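Local structure of concanavalin A-like lectin protein kinase family protein (Theobroma cacao, 6CTH) at residues Val63-Ile66 and Ser67-His71; Pro278-Arg281 and Gln282-Gln285. The protein probably transfers phosphate from ATP to protein substrates, as a kinase of the lectin receptor-like family, and here binds an oxindole inhibitor and magnesium. All blocks are in the same frame, centred on the assembly; numbering follows the deposited sequence.

Contact 1 (Val63-Ile66 and Ser67-His71); sequences VKII and SRLRH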
ATOM      1  N   VAL A  63      -7.340   5.041  14.660  1.00 35.15           N
ATOM      2  CA  VAL A  63      -8.757   5.360  14.968  1.00 35.83           C
ATOM      3  C   VAL A  63      -9.151   6.757  14.521  1.00 35.61           C
ATOM      4  O   VAL A  63     -10.257   6.959  13.948  1.00 34.00           O
ATOM      5  CB  VAL A  63      -9.079   5.180  16.455  1.00 37.59           C
ATOM      6  CG1 VAL A  63     -10.491   5.674  16.774  1.00 38.82           C
ATOM      7  CG2 VAL A  63      -8.956   3.728  16.787  1.00 38.04           C
ATOM      8  N   LYS A  64      -8.266   7.714  14.795  1.00 36.61           N
ATOM      9  CA  LYS A  64      -8.504   9.127  14.489  1.00 37.89           C
ATOM     10  C   LYS A  64      -8.707   9.330  13.002  1.00 36.34           C
ATOM     11  O   LYS A  64      -9.663   9.984  12.579  1.00 35.11           O
ATOM     12  CB  LYS A  64      -7.313   9.975  14.940  1.00 40.41           C
ATOM     13  CG  LYS A  64      -7.544  11.480  14.770  1.00 43.15           C
ATOM     14  CD  LYS A  64      -6.225  12.232  14.790  1.00 45.93           C
ATOM     15  CE  LYS A  64      -6.487  13.720  14.672  1.00 48.09           C
ATOM     16  NZ  LYS A  64      -5.230  14.490  14.813  1.00 49.64           N
ATOM     17  N   ILE A  65      -7.774   8.781  12.220  1.00 34.58           N
ATOM     18  CA  ILE A  65      -7.732   9.025  10.795  1.00 34.29           C
ATOM     19  C   ILE A  65      -8.818   8.195  10.084  1.00 32.88           C
ATOM     20  O   ILE A  65      -9.548   8.698   9.235  1.00 31.00           O
ATOM     21  CB  ILE A  65      -6.342   8.681  10.226  1.00 34.61           C
ATOM     22  CG1 ILE A  65      -5.209   9.511  10.866  1.00 36.59           C
ATOM     23  CG2 ILE A  65      -6.319   8.836   8.710  1.00 34.04           C
ATOM     24  CD1 ILE A  65      -5.386  10.985  10.683  1.00 38.18           C
ATOM     25  N   ILE A  66      -8.851   6.897  10.352  1.00 32.97           N
ATOM     26  CA  ILE A  66      -9.727   6.004   9.570  1.00 33.96           C
ATOM     27  C   ILE A  66     -11.217   6.331   9.747  1.00 33.35           C
ATOM     28  O   ILE A  66     -12.018   6.120   8.806  1.00 32.02           O
ATOM     29  CB  ILE A  66      -9.379   4.516   9.809  1.00 35.12           C
ATOM     30  CG1 ILE A  66      -9.825   3.665   8.631  1.00 35.81           C
ATOM     31  CG2 ILE A  66     -10.007   4.020  11.114  1.00 36.43           C
ATOM     32  CD1 ILE A  66      -9.415   2.204   8.740  1.00 36.23           C
ATOM     33  N   SER A  67     -11.554   6.910  10.912  0.50 33.99           N
ATOM     34  CA  SER A  67     -12.900   7.410  11.234  0.50 34.68           C
ATOM     35  C   SER A  67     -13.358   8.515  10.280  0.50 34.11           C
ATOM     36  O   SER A  67     -14.560   8.675  10.042  0.50 33.59           O
ATOM     37  CB  SER A  67     -12.992   7.907  12.704  0.50 36.17           C
ATOM     38  OG  SER A  67     -12.477   9.241  12.879  0.50 37.12           O
ATOM     39  N   ARG A  68     -12.404   9.270   9.742  1.00 33.08           N
ATOM     40  CA  ARG A  68     -12.670  10.354   8.805  1.00 33.50           C
ATOM     41  C   ARG A  68     -12.715   9.975   7.329  1.00 31.54           C
ATOM     42  O   ARG A  68     -12.825  10.884   6.500  1.00 30.62           O
ATOM     43  CB  ARG A  68     -11.586  11.431   8.912  1.00 35.57           C
ATOM     44  CG  ARG A  68     -11.558  12.052  10.263  1.00 38.52           C
ATOM     45  CD  ARG A  68     -10.393  12.946  10.399  1.00 41.18           C
ATOM     46  NE  ARG A  68     -10.348  13.385  11.785  1.00 44.18           N
ATOM     47  CZ  ARG A  68     -10.407  14.637  12.211  1.00 44.93           C
ATOM     48  NH1 ARG A  68     -10.451  15.644  11.375  1.00 43.88           N
ATOM     49  NH2 ARG A  68     -10.305  14.859  13.521  1.00 46.69           N
ATOM     50  N   LEU A  69     -12.545   8.689   7.004  1.00 29.73           N
ATOM     51  CA  LEU A  69     -12.409   8.239   5.642  1.00 29.10           C
ATOM     52  C   LEU A  69     -13.474   7.232   5.238  1.00 28.25           C
ATOM     53  O   LEU A  69     -13.731   6.292   5.964  1.00 27.64           O
ATOM     54  CB  LEU A  69     -11.048   7.553   5.481  1.00 29.30           C
ATOM     55  CG  LEU A  69      -9.810   8.347   5.904  1.00 29.92           C
ATOM     56  CD1 LEU A  69      -8.572   7.456   5.812  1.00 30.11           C
ATOM     57  CD2 LEU A  69      -9.674   9.550   5.006  1.00 30.29           C
ATOM     58  N   ARG A  70     -14.085   7.447   4.079  1.00 28.01           N
ATOM     59  CA  ARG A  70     -15.014   6.488   3.497  1.00 28.15           C
ATOM     60  C   ARG A  70     -14.745   6.501   1.994  1.00 27.14           C
ATOM     61  O   ARG A  70     -14.980   7.515   1.352  1.00 26.92           O
ATOM     62  CB  ARG A  70     -16.457   6.861   3.799  1.00 29.38           C
ATOM     63  CG  ARG A  70     -16.757   6.935   5.282  1.00 30.76           C
ATOM     64  CD  ARG A  70     -16.838   5.553   5.896  1.00 32.73           C
ATOM     65  NE  ARG A  70     -17.452   5.600   7.217  1.00 35.50           N
ATOM     66  CZ  ARG A  70     -16.817   5.990   8.315  1.00 37.33           C
ATOM     67  NH1 ARG A  70     -15.548   6.359   8.257  1.00 36.32           N
ATOM     68  NH2 ARG A  70     -17.453   6.007   9.475  1.00 39.77           N
ATOM     69  N   HIS A  71     -14.303   5.386   1.422  1.00 26.83           N
ATOM     70  CA  HIS A  71     -13.998   5.377  -0.011  1.00 26.45           C
ATOM     71  C   HIS A  71     -13.958   3.922  -0.445  1.00 26.74           C
ATOM     72  O   HIS A  71     -13.481   3.050   0.323  1.00 26.30           O
ATOM     73  CB  HIS A  71     -12.684   6.143  -0.338  1.00 26.87           C
ATOM     74  CG  HIS A  71     -12.421   6.369  -1.786  1.00 26.56           C
ATOM     75  ND1 HIS A  71     -11.854   5.421  -2.612  1.00 26.91           N
ATOM     76  CD2 HIS A  71     -12.613   7.465  -2.561  1.00 26.52           C
ATOM     77  CE1 HIS A  71     -11.714   5.927  -3.836  1.00 27.09           C
ATOM     78  NE2 HIS A  71     -12.129   7.181  -3.819  1.00 26.68           N
TER
HETATM   79  O   HOH W   1     -11.567  11.426  13.853  1.00 49.65           O
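Leu69 lies alongside Ile65, both side chains pointing the same way, with CD1 of Leu69 3.9 Å from CG2 of Ile65. Its CG also rests against the Ile65 carbonyl oxygen. The two residues sit where helix 54-66 ends and the chain turns away. That helix matches helix C of the kinase N-terminal lobe. A type I beta turn from Ile66 to Leu69 makes the exit, and its bond runs from Leu69 N to Ile66 O at 3.2 Å. Within the turn, Arg68 N donates to Ile65 O at 3.0 Å, while Ser67 N holds Val63 O weakly. On the apolar side Phe160 touches both Ile66 and Leu69, and Leu165 of strand 164-166 touches Ile65. On the outer side a water gathers three groups. It donates to Lys64 O at 2.7 Å, accepts from Arg68 NE at 3.1 Å and, in one of two modelled conformers, bonds to Ser67 OG. The Arg68 chain runs extended from CG to NE (chi2 172°, chi3 -173°), which carries NE out to this water. Further on, Arg70 is bent about its CB-CG bond (chi2 -74°) and folds back. Its NH1 donates to Leu69 O at 2.9 Å and to Ser67 O at 3.1 Å. The turn and the water meet carbonyls at the helix end, while Arg70 ties two carbonyls beyond it. Its positive charge, near the helix C-terminus, is probably favourable there.

Contact 2 (Pro278-Arg281 and Gln282-Gln285); sequences PSIR and QVIQ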
ATOM      1  N   PRO A 278       4.786  14.139 -10.048  1.00 33.21           N
ATOM      2  CA  PRO A 278       3.449  14.604 -10.356  1.00 33.26           C
ATOM      3  C   PRO A 278       2.543  14.641  -9.141  1.00 33.15           C
ATOM      4  O   PRO A 278       2.839  13.999  -8.138  1.00 33.35           O
ATOM      5  CB  PRO A 278       2.928  13.533 -11.302  1.00 32.85           C
ATOM      6  CG  PRO A 278       3.617  12.266 -10.836  1.00 32.53           C
ATOM      7  CD  PRO A 278       4.974  12.735 -10.440  1.00 33.12           C
ATOM      8  N   SER A 279       1.421  15.347  -9.271  1.00 32.97           N
ATOM      9  CA  SER A 279       0.310  15.149  -8.389  1.00 32.37           C
ATOM     10  C   SER A 279      -0.386  13.840  -8.729  1.00 31.87           C
ATOM     11  O   SER A 279      -0.327  13.340  -9.856  1.00 31.34           O
ATOM     12  CB  SER A 279      -0.709  16.280  -8.478  1.00 33.94           C
ATOM     13  OG  SER A 279      -1.367  16.293  -9.737  1.00 34.60           O
ATOM     14  N   ILE A 280      -1.122  13.279  -7.759  1.00 31.31           N
ATOM     15  CA  ILE A 280      -1.794  12.026  -8.043  1.00 31.55           C
ATOM     16  C   ILE A 280      -2.907  12.244  -9.112  1.00 31.57           C
ATOM     17  O   ILE A 280      -3.203  11.342  -9.877  1.00 31.53           O
ATOM     18  CB  ILE A 280      -2.315  11.327  -6.767  1.00 32.21           C
ATOM     19  CG1 ILE A 280      -2.718   9.883  -7.062  1.00 32.40           C
ATOM     20  CG2 ILE A 280      -3.425  12.121  -6.116  1.00 32.52           C
ATOM     21  CD1 ILE A 280      -1.565   8.984  -7.378  1.00 33.23           C
ATOM     22  N   ARG A 281      -3.520  13.413  -9.151  0.50 31.67           N
ATOM     23  CA  ARG A 281      -4.491  13.682 -10.209  0.50 31.68           C
ATOM     24  C   ARG A 281      -3.850  13.623 -11.612  0.50 32.89           C
ATOM     25  O   ARG A 281      -4.437  13.059 -12.540  0.50 33.10           O
ATOM     26  CB  ARG A 281      -5.213  15.011  -9.965  0.50 31.51           C
ATOM     27  CG  ARG A 281      -6.363  15.225 -10.916  0.50 31.20           C
ATOM     28  CD  ARG A 281      -7.136  16.508 -10.619  0.50 31.08           C
ATOM     29  NE  ARG A 281      -7.610  16.684  -9.238  0.50 30.23           N
ATOM     30  CZ  ARG A 281      -8.746  16.238  -8.769  0.50 28.86           C
ATOM     31  NH1 ARG A 281      -9.491  15.466  -9.507  0.50 28.31           N
ATOM     32  NH2 ARG A 281      -9.056  16.494  -7.530  0.50 28.84           N
ATOM     33  N   GLN A 282      -2.629  14.129 -11.753  1.00 34.25           N
ATOM     34  CA  GLN A 282      -1.913  14.061 -13.034  1.00 35.29           C
ATOM     35  C   GLN A 282      -1.585  12.644 -13.403  1.00 35.09           C
ATOM     36  O   GLN A 282      -1.647  12.275 -14.573  1.00 35.55           O
ATOM     37  CB  GLN A 282      -0.640  14.889 -13.001  1.00 36.82           C
ATOM     38  CG  GLN A 282      -0.850  16.399 -12.934  1.00 37.72           C
ATOM     39  CD  GLN A 282       0.438  17.171 -12.685  1.00 39.44           C
ATOM     40  OE1 GLN A 282       1.294  16.802 -11.866  1.00 38.19           O
ATOM     41  NE2 GLN A 282       0.600  18.257 -13.434  1.00 41.49           N
ATOM     42  N   VAL A 283      -1.202  11.833 -12.393  1.00 33.99           N
ATOM     43  CA  VAL A 283      -0.957  10.420 -12.595  1.00 33.63           C
ATOM     44  C   VAL A 283      -2.179   9.722 -13.156  1.00 33.10           C
ATOM     45  O   VAL A 283      -2.067   8.968 -14.109  1.00 32.98           O
ATOM     46  CB  VAL A 283      -0.549   9.743 -11.236  1.00 33.78           C
ATOM     47  CG1 VAL A 283      -0.626   8.226 -11.303  1.00 33.65           C
ATOM     48  CG2 VAL A 283       0.851  10.206 -10.834  1.00 33.83           C
ATOM     49  N   ILE A 284      -3.352   9.985 -12.574  1.00 32.28           N
ATOM     50  CA  ILE A 284      -4.556   9.313 -13.023  1.00 33.25           C
ATOM     51  C   ILE A 284      -4.886   9.683 -14.478  1.00 34.51           C
ATOM     52  O   ILE A 284      -5.267   8.788 -15.254  1.00 34.23           O
ATOM     53  CB  ILE A 284      -5.763   9.603 -12.102  1.00 33.14           C
ATOM     54  CG1 ILE A 284      -5.536   8.973 -10.732  1.00 32.15           C
ATOM     55  CG2 ILE A 284      -7.089   9.110 -12.701  1.00 33.79           C
ATOM     56  CD1 ILE A 284      -6.384   9.537  -9.617  1.00 32.21           C
ATOM     57  N   GLN A 285      -4.696  10.952 -14.832  1.00 36.48           N
ATOM     58  CA  GLN A 285      -4.915  11.422 -16.208  1.00 39.70           C
ATOM     59  C   GLN A 285      -4.004  10.633 -17.185  1.00 39.59           C
ATOM     60  O   GLN A 285      -4.460  10.171 -18.238  1.00 40.52           O
ATOM     61  CB  GLN A 285      -4.611  12.940 -16.348  1.00 42.50           C
ATOM     62  CG  GLN A 285      -5.468  13.922 -15.558  1.00 45.33           C
ATOM     63  CD  GLN A 285      -4.793  15.343 -15.422  1.00 50.64           C
ATOM     64  OE1 GLN A 285      -5.034  16.098 -14.463  1.00 54.24           O
ATOM     65  NE2 GLN A 285      -3.937  15.702 -16.415  1.00 54.71           N
TER
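Pro278 presses its ring against Val283. CG of Pro278 and CG2 of Val283 are 3.4 Å apart, closer than usual for two carbons, and the side chains cross at a slant. This is the tight side of the contact. Trp268 and Cys269 of helix 256-269 touch the proline, and Val265 and Cys269 touch the valine. Ile280 adds a second, slacker apolar contact, its CD1 4.1 Å from CB of Val283. The isoleucine also reaches Leu126 and Leu127 of helix 112-132. The first turn of helix 280-287 therefore packs against two helices of the C-terminal lobe, 256-269 and 112-132.

Ser279 is the N-cap of this helix and forms a capping box with Gln282. Its OG stands between its own backbone N and carbonyl carbon (chi1 68°), turned to the start of the helix, and accepts from Gln282 N at 3.2 Å. The return bond comes from Ser279 N to OE1 of Gln282, at 3.0 Å and with an N-H...O angle of 159°. The donor is tilted 20° from the plane of the amide carbonyl. The two bonds run in opposite directions. The first ties the Gln282 backbone to the serine hydroxyl, and the second holds the glutamine side chain back over the cap. OE1 also lies near CA of Pro278, 3.4 Å away. Behind the cap, Val283 N donates to Ser279 O at 3.1 Å, and Ile284 N follows with Ile280 O.

The solvent side is looser. Arg281 is exposed, and its side chain is modelled in two positions. In the conformer described, its aliphatic part crosses the Gln285 side chain with CG 3.9 Å from OE1. Beneath this light side-chain overlap, the backbone bond from Gln285 N to Arg281 O is 3.1 Å long.

In the fold
Contact 1 closes the end of a helix in the N-terminal lobe, and contact 2 opens a helix in the C-terminal lobe. Their centres are about 23 Å apart and their nearest atoms about 8 Å apart, so they do not touch. Helix 112-132 links them: Leu69 and His71 of contact 1 meet it at Ser124, Tyr128 and Leu129, and residues of contact 2 meet the same helix. Contact 1 is near the active site. The Ile66 side chain is about 8 Å from the bound inhibitor, and that of Ile65 about 12 Å from the magnesium ion held by Asp141 and Asp159.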